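Local coordinates for beta-N-acetylhexosaminidase (Beutenbergia cavernae, PDB 5BU9), which probably hydrolyses terminal non-reducing N-acetyl-D-hexosamine residues from N-acetyl-beta-D-hexosaminides, as a member of glycosyl hydrolase family 3, at residues A[183-188]-A[227-232]; A[263-268]-A[291-296]. One frame throughout, in Å; residues are numbered along the deposited sequence.

Contact 1: residues A[183-188]-A[227-232]; sequences IKHFPG and FVMTST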
ATOM      1  N   ILE A 183      -1.841   6.670  -0.090  1.00 34.50           N
ATOM      2  CA  ILE A 183      -0.786   7.585   0.373  1.00 38.81           C
ATOM      3  C   ILE A 183       0.116   6.808   1.342  1.00 37.70           C
ATOM      4  O   ILE A 183      -0.366   5.973   2.114  1.00 28.27           O
ATOM      5  CB  ILE A 183      -1.380   8.881   0.987  1.00 33.70           C
ATOM      6  CG1 ILE A 183      -2.320   8.576   2.138  1.00 39.90           C
ATOM      7  CG2 ILE A 183      -2.158   9.661  -0.070  1.00 31.87           C
ATOM      8  CD1 ILE A 183      -2.696   9.819   2.888  1.00 32.57           C
ATOM      9  N   LYS A 184       1.424   7.023   1.263  1.00 37.62           N
ATOM     10  CA  LYS A 184       2.380   6.194   2.024  1.00 28.55           C
ATOM     11  C   LYS A 184       3.596   7.053   2.446  1.00 33.29           C
ATOM     12  O   LYS A 184       3.847   8.081   1.809  1.00 37.17           O
ATOM     13  CB  LYS A 184       2.789   5.000   1.173  1.00 25.91           C
ATOM     14  CG  LYS A 184       3.581   5.339  -0.098  1.00 34.26           C
ATOM     15  CD  LYS A 184       3.754   4.058  -0.903  1.00 27.85           C
ATOM     16  CE  LYS A 184       4.788   4.204  -1.989  1.00 28.76           C
ATOM     17  NZ  LYS A 184       4.890   2.972  -2.874  1.00 33.17           N
ATOM     18  N   HIS A 185       4.323   6.708   3.511  1.00 33.77           N
ATOM     19  CA  HIS A 185       4.070   5.592   4.423  1.00 32.93           C
ATOM     20  C   HIS A 185       3.844   6.126   5.832  1.00 39.80           C
ATOM     21  O   HIS A 185       4.780   6.589   6.474  1.00 34.15           O
ATOM     22  CB  HIS A 185       5.270   4.612   4.464  1.00 26.33           C
ATOM     23  CG  HIS A 185       5.869   4.301   3.130  1.00 37.67           C
ATOM     24  ND1 HIS A 185       6.552   5.236   2.381  1.00 30.41           N
ATOM     25  CD2 HIS A 185       5.927   3.140   2.428  1.00 31.27           C
ATOM     26  CE1 HIS A 185       6.989   4.670   1.269  1.00 56.32           C
ATOM     27  NE2 HIS A 185       6.632   3.394   1.274  1.00 31.25           N
ATOM     28  N   PHE A 186       2.619   6.031   6.321  1.00 33.57           N
ATOM     29  CA  PHE A 186       2.231   6.649   7.580  1.00 37.57           C
ATOM     30  C   PHE A 186       2.924   5.961   8.762  1.00 36.70           C
ATOM     31  O   PHE A 186       2.971   4.733   8.825  1.00 29.10           O
ATOM     32  CB  PHE A 186       0.705   6.581   7.729  1.00 28.53           C
ATOM     33  CG  PHE A 186       0.186   7.355   8.868  1.00 37.63           C
ATOM     34  CD1 PHE A 186      -0.188   8.673   8.698  1.00 34.83           C
ATOM     35  CD2 PHE A 186       0.062   6.777  10.113  1.00 26.91           C
ATOM     36  CE1 PHE A 186      -0.687   9.420   9.744  1.00 34.12           C
ATOM     37  CE2 PHE A 186      -0.444   7.534  11.198  1.00 35.58           C
ATOM     38  CZ  PHE A 186      -0.808   8.849  11.003  1.00 45.16           C
ATOM     39  N   PRO A 187       3.443   6.738   9.719  1.00 30.60           N
ATOM     40  CA  PRO A 187       3.328   8.205   9.878  1.00 30.35           C
ATOM     41  C   PRO A 187       4.435   9.039   9.222  1.00 37.97           C
ATOM     42  O   PRO A 187       4.499  10.261   9.444  1.00 35.67           O
ATOM     43  CB  PRO A 187       3.375   8.386  11.409  1.00 34.38           C
ATOM     44  CG  PRO A 187       4.299   7.254  11.870  1.00 25.69           C
ATOM     45  CD  PRO A 187       4.024   6.080  10.909  1.00 24.77           C
ATOM     46  N   GLY A 188       5.265   8.414   8.403  1.00 35.62           N
ATOM     47  CA  GLY A 188       6.313   9.123   7.684  1.00 26.96           C
ATOM     48  C   GLY A 188       7.648   8.390   7.705  1.00 47.61           C
ATOM     49  O   GLY A 188       8.201   8.105   8.757  1.00 40.05           O
ATOM     50  N   PHE A 227      -7.223   5.075   0.712  1.00 33.85           N
ATOM     51  CA  PHE A 227      -6.250   4.061   1.163  1.00 34.10           C
ATOM     52  C   PHE A 227      -5.045   4.776   1.759  1.00 36.73           C
ATOM     53  O   PHE A 227      -4.538   5.763   1.192  1.00 35.88           O
ATOM     54  CB  PHE A 227      -5.745   3.160   0.019  1.00 35.79           C
ATOM     55  CG  PHE A 227      -6.810   2.316  -0.637  1.00 39.03           C
ATOM     56  CD1 PHE A 227      -7.690   2.875  -1.561  1.00 43.40           C
ATOM     57  CD2 PHE A 227      -6.903   0.945  -0.361  1.00 33.94           C
ATOM     58  CE1 PHE A 227      -8.680   2.098  -2.182  1.00 36.27           C
ATOM     59  CE2 PHE A 227      -7.891   0.151  -0.961  1.00 34.90           C
ATOM     60  CZ  PHE A 227      -8.792   0.725  -1.876  1.00 36.78           C
ATOM     61  N   VAL A 228      -4.575   4.260   2.887  1.00 32.24           N
ATOM     62  CA  VAL A 228      -3.341   4.722   3.510  1.00 35.25           C
ATOM     63  C   VAL A 228      -2.459   3.511   3.775  1.00 40.79           C
ATOM     64  O   VAL A 228      -2.929   2.496   4.309  1.00 33.57           O
ATOM     65  CB  VAL A 228      -3.606   5.491   4.821  1.00 36.40           C
ATOM     66  CG1 VAL A 228      -2.289   5.779   5.514  1.00 32.58           C
ATOM     67  CG2 VAL A 228      -4.417   6.787   4.552  1.00 29.56           C
HETATM   68  N   MSE A 229      -1.183   3.622   3.430  1.00 30.67           N
HETATM   69  CA  MSE A 229      -0.204   2.580   3.777  1.00 33.13           C
HETATM   70  C   MSE A 229       0.641   2.966   4.998  1.00 28.93           C
HETATM   71  O   MSE A 229       1.095   4.103   5.128  1.00 32.32           O
HETATM   72  CB  MSE A 229       0.716   2.264   2.590  1.00 24.20           C
HETATM   73  CG  MSE A 229       1.822   1.302   2.946  1.00 30.99           C
HETATM   74 SE   MSE A 229       3.022   0.936   1.451  0.70 36.21          SE
HETATM   75  CE  MSE A 229       1.862  -0.149   0.402  1.00 24.65           C
ATOM     76  N   THR A 230       0.841   2.010   5.894  1.00 30.56           N
ATOM     77  CA  THR A 230       1.636   2.209   7.102  1.00 26.86           C
ATOM     78  C   THR A 230       3.082   1.705   6.916  1.00 35.59           C
ATOM     79  O   THR A 230       3.333   0.737   6.180  1.00 36.51           O
ATOM     80  CB  THR A 230       1.009   1.471   8.297  1.00 36.26           C
ATOM     81  OG1 THR A 230       0.835   0.100   7.921  1.00 25.96           O
ATOM     82  CG2 THR A 230      -0.374   2.097   8.712  1.00 24.62           C
ATOM     83  N   SER A 231       4.000   2.406   7.586  1.00 26.61           N
ATOM     84  CA  SER A 231       5.408   2.078   7.801  1.00 33.01           C
ATOM     85  C   SER A 231       5.622   0.922   8.786  1.00 29.69           C
ATOM     86  O   SER A 231       4.793   0.722   9.672  1.00 34.38           O
ATOM     87  CB  SER A 231       6.090   3.328   8.357  1.00 25.86           C
ATOM     88  OG  SER A 231       7.398   3.109   8.797  1.00 40.28           O
ATOM     89  N   THR A 232       6.749   0.203   8.678  1.00 26.50           N
ATOM     90  CA  THR A 232       7.065  -0.797   9.701  1.00 23.54           C
ATOM     91  C   THR A 232       8.163  -0.313  10.647  1.00 34.40           C
ATOM     92  O   THR A 232       8.569  -1.038  11.532  1.00 25.08           O
ATOM     93  CB  THR A 232       7.507  -2.138   9.122  1.00 31.19           C
ATOM     94  OG1 THR A 232       8.607  -1.923   8.258  1.00 25.10           O
ATOM     95  CG2 THR A 232       6.370  -2.824   8.359  1.00 26.24           C
TER

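Contact 2: residues A[263-268]-A[291-296]; sequences GVVVTD and AGTDIV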
ATOM      1  N   GLY A 263     -11.004   4.948   5.646  1.00 41.91           N
ATOM      2  CA  GLY A 263     -10.823   4.087   4.489  1.00 35.34           C
ATOM      3  C   GLY A 263      -9.981   2.877   4.819  1.00 42.27           C
ATOM      4  O   GLY A 263      -9.973   2.403   5.963  1.00 38.31           O
ATOM      5  N   VAL A 264      -9.255   2.389   3.822  1.00 32.85           N
ATOM      6  CA  VAL A 264      -8.551   1.131   3.921  1.00 31.46           C
ATOM      7  C   VAL A 264      -7.081   1.341   4.282  1.00 37.97           C
ATOM      8  O   VAL A 264      -6.376   2.134   3.629  1.00 33.57           O
ATOM      9  CB  VAL A 264      -8.700   0.362   2.608  1.00 47.56           C
ATOM     10  CG1 VAL A 264      -7.723  -0.778   2.550  1.00 30.72           C
ATOM     11  CG2 VAL A 264     -10.156  -0.109   2.433  1.00 32.19           C
ATOM     12  N   VAL A 265      -6.634   0.666   5.343  1.00 29.64           N
ATOM     13  CA  VAL A 265      -5.250   0.718   5.793  1.00 29.50           C
ATOM     14  C   VAL A 265      -4.487  -0.484   5.219  1.00 38.60           C
ATOM     15  O   VAL A 265      -4.880  -1.630   5.432  1.00 31.34           O
ATOM     16  CB  VAL A 265      -5.136   0.717   7.328  1.00 31.72           C
ATOM     17  CG1 VAL A 265      -3.669   0.572   7.741  1.00 27.60           C
ATOM     18  CG2 VAL A 265      -5.749   1.973   7.914  1.00 32.29           C
ATOM     19  N   VAL A 266      -3.401  -0.210   4.505  1.00 30.84           N
ATOM     20  CA  VAL A 266      -2.570  -1.233   3.859  1.00 33.28           C
ATOM     21  C   VAL A 266      -1.227  -1.271   4.556  1.00 33.36           C
ATOM     22  O   VAL A 266      -0.672  -0.211   4.846  1.00 34.74           O
ATOM     23  CB  VAL A 266      -2.405  -0.928   2.360  1.00 32.14           C
ATOM     24  CG1 VAL A 266      -1.690  -2.072   1.605  1.00 26.96           C
ATOM     25  CG2 VAL A 266      -3.763  -0.661   1.778  1.00 28.26           C
ATOM     26  N   THR A 267      -0.712  -2.460   4.874  1.00 26.10           N
ATOM     27  CA  THR A 267       0.658  -2.540   5.392  1.00 25.62           C
ATOM     28  C   THR A 267       1.647  -2.282   4.272  1.00 31.69           C
ATOM     29  O   THR A 267       1.348  -2.486   3.084  1.00 35.07           O
ATOM     30  CB  THR A 267       1.037  -3.918   6.010  1.00 26.33           C
ATOM     31  OG1 THR A 267       1.003  -4.921   4.985  1.00 29.88           O
ATOM     32  CG2 THR A 267       0.114  -4.301   7.155  1.00 27.64           C
ATOM     33  N   ASP A 268       2.841  -1.842   4.653  1.00 27.00           N
ATOM     34  CA  ASP A 268       4.000  -1.984   3.785  1.00 25.11           C
ATOM     35  C   ASP A 268       4.194  -3.522   3.573  1.00 28.57           C
ATOM     36  O   ASP A 268       3.618  -4.347   4.302  1.00 33.16           O
ATOM     37  CB  ASP A 268       5.215  -1.304   4.429  1.00 26.65           C
ATOM     38  CG  ASP A 268       6.402  -1.141   3.470  1.00 46.65           C
ATOM     39  OD1 ASP A 268       6.360  -1.633   2.319  1.00 32.17           O
ATOM     40  OD2 ASP A 268       7.407  -0.540   3.899  1.00 33.36           O
ATOM     41  N   ALA A 291      -3.960  -4.262  14.905  1.00 30.48           N
ATOM     42  CA  ALA A 291      -3.651  -2.820  14.986  1.00 32.26           C
ATOM     43  C   ALA A 291      -4.681  -1.950  14.257  1.00 44.19           C
ATOM     44  O   ALA A 291      -4.816  -0.761  14.552  1.00 34.10           O
ATOM     45  CB  ALA A 291      -2.250  -2.534  14.422  1.00 31.41           C
ATOM     46  N   GLY A 292      -5.377  -2.532  13.284  1.00 30.01           N
ATOM     47  CA  GLY A 292      -6.438  -1.835  12.570  1.00 28.58           C
ATOM     48  C   GLY A 292      -6.179  -1.878  11.065  1.00 43.06           C
ATOM     49  O   GLY A 292      -6.743  -1.096  10.327  1.00 39.11           O
ATOM     50  N   THR A 293      -5.291  -2.768  10.620  1.00 27.70           N
ATOM     51  CA  THR A 293      -5.001  -2.959   9.205  1.00 26.68           C
ATOM     52  C   THR A 293      -6.134  -3.657   8.446  1.00 38.63           C
ATOM     53  O   THR A 293      -6.692  -4.647   8.932  1.00 31.44           O
ATOM     54  CB  THR A 293      -3.759  -3.821   9.031  1.00 32.02           C
ATOM     55  OG1 THR A 293      -2.637  -3.134   9.578  1.00 29.08           O
ATOM     56  CG2 THR A 293      -3.511  -4.132   7.563  1.00 33.97           C
ATOM     57  N   ASP A 294      -6.449  -3.187   7.246  1.00 27.45           N
ATOM     58  CA  ASP A 294      -7.430  -3.887   6.381  1.00 32.59           C
ATOM     59  C   ASP A 294      -6.808  -4.738   5.275  1.00 31.76           C
ATOM     60  O   ASP A 294      -7.369  -5.752   4.850  1.00 37.81           O
ATOM     61  CB  ASP A 294      -8.379  -2.863   5.770  1.00 39.11           C
ATOM     62  CG  ASP A 294      -8.903  -1.869   6.821  1.00 53.39           C
ATOM     63  OD1 ASP A 294      -9.450  -2.304   7.874  1.00 54.18           O
ATOM     64  OD2 ASP A 294      -8.719  -0.654   6.621  1.00 61.02           O
ATOM     65  N   ILE A 295      -5.631  -4.361   4.802  1.00 27.56           N
ATOM     66  CA  ILE A 295      -4.996  -5.205   3.788  1.00 32.18           C
ATOM     67  C   ILE A 295      -3.517  -5.453   4.126  1.00 33.01           C
ATOM     68  O   ILE A 295      -2.733  -4.515   4.284  1.00 33.31           O
ATOM     69  CB  ILE A 295      -5.151  -4.596   2.362  1.00 34.35           C
ATOM     70  CG1 ILE A 295      -6.626  -4.538   1.936  1.00 33.03           C
ATOM     71  CG2 ILE A 295      -4.279  -5.377   1.342  1.00 29.31           C
ATOM     72  CD1 ILE A 295      -6.862  -3.852   0.537  1.00 30.97           C
ATOM     73  N   VAL A 296      -3.161  -6.727   4.261  1.00 25.31           N
ATOM     74  CA  VAL A 296      -1.798  -7.137   4.530  1.00 24.77           C
ATOM     75  C   VAL A 296      -1.111  -7.387   3.194  1.00 37.23           C
ATOM     76  O   VAL A 296      -1.528  -8.262   2.410  1.00 31.24           O
ATOM     77  CB  VAL A 296      -1.775  -8.382   5.419  1.00 26.71           C
ATOM     78  CG1 VAL A 296      -0.334  -8.827   5.705  1.00 25.96           C
ATOM     79  CG2 VAL A 296      -2.555  -8.112   6.738  1.00 27.93           C
TER

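Contact 1: residues A[183-188]-A[227-232]
Met229 O takes the amide of Phe186 in its carbonyl plane, N to O 2.7 Å, and the CA-H of His185 also approaches this oxygen. One residue further along, Phe186 O receives Ser231 N at 2.8 Å in a nearly straight bond (174° at the hydrogen). Upstream, Ile183 is held at both ends of its backbone: its O accepts Met229 N at 2.8 Å, and its N gives a more bent bond to Phe227 O. The strands are parallel, and the register slips by one residue between Ile183 and Phe186. This beta bulge falls where the peptide bond before His185 is cis; a second cis bond precedes Pro187. The pair belongs to the TIM-barrel sheet of the family 3 N-terminal domain, and Lys-His-Phe-Pro-Gly matches the opening of the signature of family 3 hexosaminidases. On one face of the sheet Val228 lies between two neighbours: its CG2 touches Ile183 CG1 at 3.7 Å, the two side chains crossing obliquely, and CG1 touches Phe186 CB at 3.8 Å. Helix 248-258 closes over this face. On the other face the selenomethionine at Met229 runs alongside Lys184 and His185. Its CG is anti to the backbone N (chi1 174°), which carries SE out beside His185 CD2, 3.8 Å away and oblique to the ring. Lys184 CG covers the centre of one imidazole face, while His185 ND1 bonds to Asp135. Lys184 NZ forms a salt bridge with Glu81 and also reaches Leu130 O. A glycerol oxygen is hydrogen-bonded by both Lys184 NZ and His185 NE2.

Contact 2: residues A[263-268]-A[291-296]
With CG beside its own backbone N (chi1 -47°), Asp294 swings its carboxylate onto the edge of strand 264-267, where OD2 takes Val265 N at 2.8 Å. The amide arrives on the anti side, 26° out of the carboxylate plane. Val265 O is gripped twice in return, by Asp294 N and Ile295 N, each 2.9 Å away. Ile295 O then accepts Thr267 N nearly straight down the carbonyl. Segment 291-296 leaves helix 281-291 through a Schellman motif at Gly292, and these bonds steer it toward strand 296-298, in the manner of a beta-alpha-beta connection of the barrel. Ile295 CD1 rests against Val264 CG1 at 3.8 Å, with helix 320-336 packed on both side chains. Thr267 tucks OG1 between its N and carbonyl carbon (chi1 64°), which turns the hydroxyl along the chain to donate to Asp268 O at 2.8 Å; OG1 also bonds with Leu297 N, while CG2 meets Thr293 CG2 at 3.7 Å, the side chains crossing at about a right angle. An alanine in place of Thr267 is likely to leave Asp268 O and Leu297 N without their hydroxyl partner and open a gap beside the Thr293 methyl. The buried Asp294 carboxylate has salt bridges from Arg256 to OD2 and from Arg332 to OD1, and this pairing probably keeps it ionised despite its burial.

Overall arrangement
Contacts 1 and 2 follow one another along the chain and meet in the same sheet, their centres 9 Å apart. Strand 227-230 is shared ground: while contact 1 occupies one of its edges, the other faces strand 264-267, with probable hydrogen bonds from Val266 N to Val228 O (2.8 Å) and from Val228 N to Val264 O (2.9 Å). Phe227 CD2 packs on Val264 CG1 at 3.5 Å. Both contacts lead toward the pocket marked by glycerol: His185 NE2 of contact 1 and Asp268 OD1 of contact 2, 5.1 Å apart, each hydrogen-bond to it. This position is consistent with the sugar site of family 3 glycosidases, which lies at such strand ends.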